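Local coordinates for protein TRAP-T family transporter, DctP (Periplasmic binding) subunit (Sulfitobacter sp. NAS-14.1, PDB 4PF8) that binds beta-D-galacturonate and probably delivers it, as the periplasmic solute-binding subunit, to a TRAP transporter, at residues 54-59 / 248-253; 90-95 / 128-133. One frame throughout, in Å; residues are numbered along the deposited sequence. Where two conformers were deposited one is given.

In the fold
Contact 2 falls within the long loop of chain that contact 1 closes, and the two have centres 25 Å apart, without touching. Contact 1 is peripheral, about 27 Å from the centre of the chain, and joins the loop between helix 37-52 and strand 59-62 to the start of helix 248-282; a water and an isoleucine methyl do most of the work. Contact 2 lies deeper, about 13 Å from that centre, and joins helix 89-92 and the residues that follow it to the end of helix 121-132. Its inner part is apolar, while its outer part is a lysine chain against a backbone carbonyl. Neither contact contains a direct hydrogen bond between its segments.

Contact 1: 54-59 / 248-253; sequences GGEIKG and PEQQEI
Gln-250 reaches from the first turn of helix 248-282 to Ile-57 and Glu-56. Its CB points toward the loop, and CG lies 4.0 Å from Ile-57 CD1. Farther out, Gln-250 CD is 3.9 Å from Ile-57 CD1, which sits over the flat of the amide. At the tip the two amide atoms part company: OE1 accepts a hydrogen bond from the backbone N of Thr-247, whereas Gln-250 NE2 donates to a water at 2.9 Å. That water in turn donates to Glu-56 OE1 at 2.7 Å, spanning the 3.7 Å between Gln-250 NE2 and Glu-56 OE1; the carboxylate stands 80° from the amide plane. A glutamine suits this place because one flat group offers a face, an acceptor and a donor; exposed Glu-56 suits the surface, its charged carboxylate accepting from the water. Ile-57 is buried and apolar, also packing on Met-46, Val-49 and Leu-246; its CG1 lies anti to the carbonyl carbon (chi1 -60°), and the extended chain carries CD1 to the amide. Earlier in the loop, Gly-54 (positive phi) is the C-prime residue of the Schellman motif ending helix 37-52, while the Gln-250 bond to Thr-247 resembles half of a capping box starting helix 248-282.

Contact 2: 90-95 / 128-133; sequences GPMGQA and KALEEK
Met-92, here selenomethionine, is the first residue of 90-95 to touch the other segment, meeting Leu-130. Its CG is anti to the backbone N (chi1 -178°), and bends at chi2 and chi3 fold the chain round a single methyl. As a result Leu-130 CD2 is 3.9 Å from both SE and CG of Met-92 and 4.1 Å from Met-92 CE. The contact is purely apolar, and the two side chains run at a slant to each other. An unbranched, flexible apolar chain, with selenium in place of the sulfur of methionine, can bend so that CG, SE and CE all lie near the methyl, although Leu-130 was deposited in two conformers and the fine detail holds for one of them. Gly-93 follows, its N making a weak bond to Gly-90 O. Ala-95 then makes the second meeting, through its backbone rather than its methyl. Its O faces the aliphatic part of Lys-133: CG and CE each lie 3.5 Å from Ala-95 O, and CD 3.6 Å. The lysine chain curls at chi2 (-58°), laying three successive methylenes against one oxygen, a close polar-apolar contact with no hydrogen bond. A long methylene chain with a charged end suits this partly exposed position; the small methyl of Ala-95 packs on helix 70-79, while its carbonyl serves this contact. Lys-133 N bonds to Leu-130 O in the tight last turn of helix 121-132. Around this pair of segments, helix 70-79 supplies Ile-74, which touches Met-92 and Ala-95, and Arg-78, which touches Ala-95 and donates a hydrogen bond from NE to Lys-133 O. Strand 135-141, an outermost strand of the five-stranded mixed sheet, places Ile-135 against both Met-92 and Leu-130.

Contact 1: 54-59 / 248-253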
# COMPACT_ATOMS: atom_id res chain seq x y z
N GLY A 54 -25.29 18.66 -0.13
CA GLY A 54 -25.98 19.61 -0.99
C GLY A 54 -25.04 20.64 -1.58
O GLY A 54 -25.44 21.78 -1.85
N GLY A 55 -23.80 20.22 -1.81
CA GLY A 55 -22.80 21.07 -2.42
C GLY A 55 -22.05 21.95 -1.44
O GLY A 55 -21.21 22.75 -1.84
N GLU A 56 -22.34 21.80 -0.15
CA GLU A 56 -21.65 22.58 0.87
C GLU A 56 -20.17 22.24 0.96
O GLU A 56 -19.35 23.10 1.25
CB GLU A 56 -22.31 22.44 2.25
CG GLU A 56 -23.71 23.07 2.29
CD GLU A 56 -24.16 23.49 3.69
OE1 GLU A 56 -23.55 23.02 4.67
OE2 GLU A 56 -25.13 24.28 3.79
N ILE A 57 -19.85 20.97 0.71
CA ILE A 57 -18.47 20.52 0.64
C ILE A 57 -18.20 20.03 -0.75
O ILE A 57 -18.90 19.16 -1.25
CB ILE A 57 -18.19 19.39 1.63
CG1 ILE A 57 -18.47 19.87 3.05
CG2 ILE A 57 -16.73 18.89 1.48
CD1 ILE A 57 -18.27 18.82 4.10
N LYS A 58 -17.18 20.60 -1.38
CA LYS A 58 -16.75 20.19 -2.70
C LYS A 58 -15.26 19.94 -2.64
O LYS A 58 -14.58 20.39 -1.72
CB LYS A 58 -17.06 21.25 -3.74
CG LYS A 58 -18.56 21.35 -4.06
CD LYS A 58 -18.85 22.38 -5.11
CE LYS A 58 -20.35 22.47 -5.38
NZ LYS A 58 -20.89 21.26 -6.06
N GLY A 59 -14.76 19.20 -3.61
CA GLY A 59 -13.35 18.87 -3.60
C GLY A 59 -12.96 18.15 -4.86
O GLY A 59 -13.77 17.90 -5.75
N PRO A 248 -21.08 18.08 13.04
CA PRO A 248 -21.37 16.67 13.36
C PRO A 248 -22.07 15.91 12.22
O PRO A 248 -21.72 14.75 11.93
CB PRO A 248 -22.27 16.79 14.60
CG PRO A 248 -21.82 18.07 15.24
CD PRO A 248 -21.47 19.00 14.12
N GLU A 249 -23.03 16.57 11.56
CA GLU A 249 -23.73 15.95 10.44
C GLU A 249 -22.75 15.70 9.29
O GLU A 249 -22.82 14.69 8.59
CB GLU A 249 -24.88 16.83 9.97
N GLN A 250 -21.82 16.62 9.08
CA GLN A 250 -20.84 16.42 8.03
C GLN A 250 -19.90 15.27 8.36
O GLN A 250 -19.52 14.50 7.47
CB GLN A 250 -20.07 17.71 7.77
CG GLN A 250 -20.95 18.78 7.12
CD GLN A 250 -20.31 20.15 7.11
OE1 GLN A 250 -19.31 20.39 7.78
NE2 GLN A 250 -20.90 21.06 6.33
N GLN A 251 -19.52 15.15 9.64
CA GLN A 251 -18.64 14.05 10.04
C GLN A 251 -19.32 12.71 9.76
O GLN A 251 -18.69 11.78 9.26
CB GLN A 251 -18.24 14.18 11.51
CG GLN A 251 -17.29 15.35 11.79
CD GLN A 251 -16.83 15.42 13.23
OE1 GLN A 251 -17.42 14.79 14.11
NE2 GLN A 251 -15.79 16.19 13.49
N GLU A 252 -20.60 12.61 10.06
CA GLU A 252 -21.32 11.37 9.83
C GLU A 252 -21.43 11.06 8.33
O GLU A 252 -21.30 9.90 7.92
CB GLU A 252 -22.70 11.42 10.46
CG GLU A 252 -22.67 11.30 11.97
CD GLU A 252 -22.06 9.99 12.43
OE1 GLU A 252 -22.27 8.96 11.75
OE2 GLU A 252 -21.37 9.99 13.48
N ILE A 253 -21.66 12.09 7.53
CA ILE A 253 -21.71 11.94 6.09
C ILE A 253 -20.36 11.42 5.58
O ILE A 253 -20.30 10.52 4.75
CB ILE A 253 -22.09 13.26 5.39
CG1 ILE A 253 -23.60 13.49 5.50
CG2 ILE A 253 -21.70 13.22 3.91
CD1 ILE A 253 -24.02 14.94 5.26
O HOH W 1 -23.44 20.37 5.05

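Contact 2: 90-95 / 128-133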
# COMPACT_ATOMS: atom_id res chain seq x y z
N GLY A 90 2.47 1.23 4.05
CA GLY A 90 3.88 0.95 3.95
C GLY A 90 4.74 2.15 4.35
O GLY A 90 5.53 2.10 5.28
N PRO A 91 4.58 3.27 3.64
CA PRO A 91 5.37 4.47 3.96
C PRO A 91 4.90 5.19 5.23
O PRO A 91 5.58 6.10 5.72
CB PRO A 91 5.17 5.37 2.73
CG PRO A 91 4.63 4.46 1.65
CD PRO A 91 3.85 3.40 2.37
N MSE A 92 3.75 4.80 5.73
CA MSE A 92 3.18 5.40 6.93
C MSE A 92 3.96 5.00 8.19
O MSE A 92 3.83 5.64 9.23
CB MSE A 92 1.72 4.98 7.06
CG MSE A 92 1.00 5.56 8.22
SE MSE A 92 0.56 7.38 7.85
CE MSE A 92 -0.89 7.18 6.57
N GLY A 93 4.78 3.96 8.11
CA GLY A 93 5.57 3.54 9.26
C GLY A 93 6.48 4.62 9.87
O GLY A 93 6.79 4.57 11.06
N GLN A 94 6.91 5.60 9.09
CA GLN A 94 7.75 6.66 9.66
C GLN A 94 6.96 7.65 10.54
O GLN A 94 7.40 8.00 11.64
CB GLN A 94 8.50 7.40 8.55
CG GLN A 94 9.56 8.36 9.07
CD GLN A 94 10.61 8.70 8.03
OE1 GLN A 94 10.77 7.99 7.03
NE2 GLN A 94 11.35 9.79 8.27
N ALA A 95 5.80 8.09 10.07
CA ALA A 95 4.98 9.03 10.79
C ALA A 95 4.25 8.37 11.94
O ALA A 95 4.01 8.99 12.97
CB ALA A 95 3.96 9.65 9.85
N LYS A 128 -6.55 4.13 15.97
CA LYS A 128 -6.25 4.99 17.12
C LYS A 128 -4.85 5.57 17.00
O LYS A 128 -4.63 6.74 17.28
CB LYS A 128 -6.43 4.20 18.43
CG LYS A 128 -6.11 4.97 19.70
CD LYS A 128 -6.50 4.16 20.96
CE LYS A 128 -6.09 4.85 22.27
NZ LYS A 128 -4.89 5.73 22.12
N ALA A 129 -3.88 4.75 16.59
CA ALA A 129 -2.52 5.24 16.40
C ALA A 129 -2.46 6.34 15.34
O ALA A 129 -1.74 7.33 15.51
CB ALA A 129 -1.59 4.09 16.01
N LEU A 130 -3.19 6.17 14.26
CA LEU A 130 -3.24 7.19 13.22
C LEU A 130 -3.85 8.48 13.75
O LEU A 130 -3.38 9.57 13.45
CB LEU A 130 -4.03 6.69 12.02
CG LEU A 130 -3.33 5.62 11.19
CD1 LEU A 130 -4.34 4.82 10.37
CD2 LEU A 130 -2.28 6.25 10.29
N GLU A 131 -4.90 8.37 14.56
CA GLU A 131 -5.57 9.55 15.09
C GLU A 131 -4.62 10.36 15.97
O GLU A 131 -4.66 11.59 15.99
CB GLU A 131 -6.82 9.15 15.88
CG GLU A 131 -7.66 10.33 16.33
CD GLU A 131 -8.87 9.92 17.18
OE1 GLU A 131 -8.98 8.73 17.53
OE2 GLU A 131 -9.70 10.79 17.49
N GLU A 132 -3.77 9.66 16.72
CA GLU A 132 -2.76 10.30 17.57
C GLU A 132 -1.76 11.12 16.79
O GLU A 132 -1.10 12.02 17.34
CB GLU A 132 -2.03 9.25 18.39
CG GLU A 132 -2.90 8.68 19.47
CD GLU A 132 -2.21 7.60 20.27
OE1 GLU A 132 -1.12 7.15 19.84
OE2 GLU A 132 -2.78 7.21 21.31
N LYS A 133 -1.61 10.80 15.52
CA LYS A 133 -0.68 11.50 14.65
C LYS A 133 -1.40 12.44 13.67
O LYS A 133 -0.82 12.88 12.69
CB LYS A 133 0.16 10.48 13.89
CG LYS A 133 1.08 9.65 14.77
CD LYS A 133 2.02 10.52 15.56
CE LYS A 133 3.12 9.72 16.26
NZ LYS A 133 2.60 8.75 17.23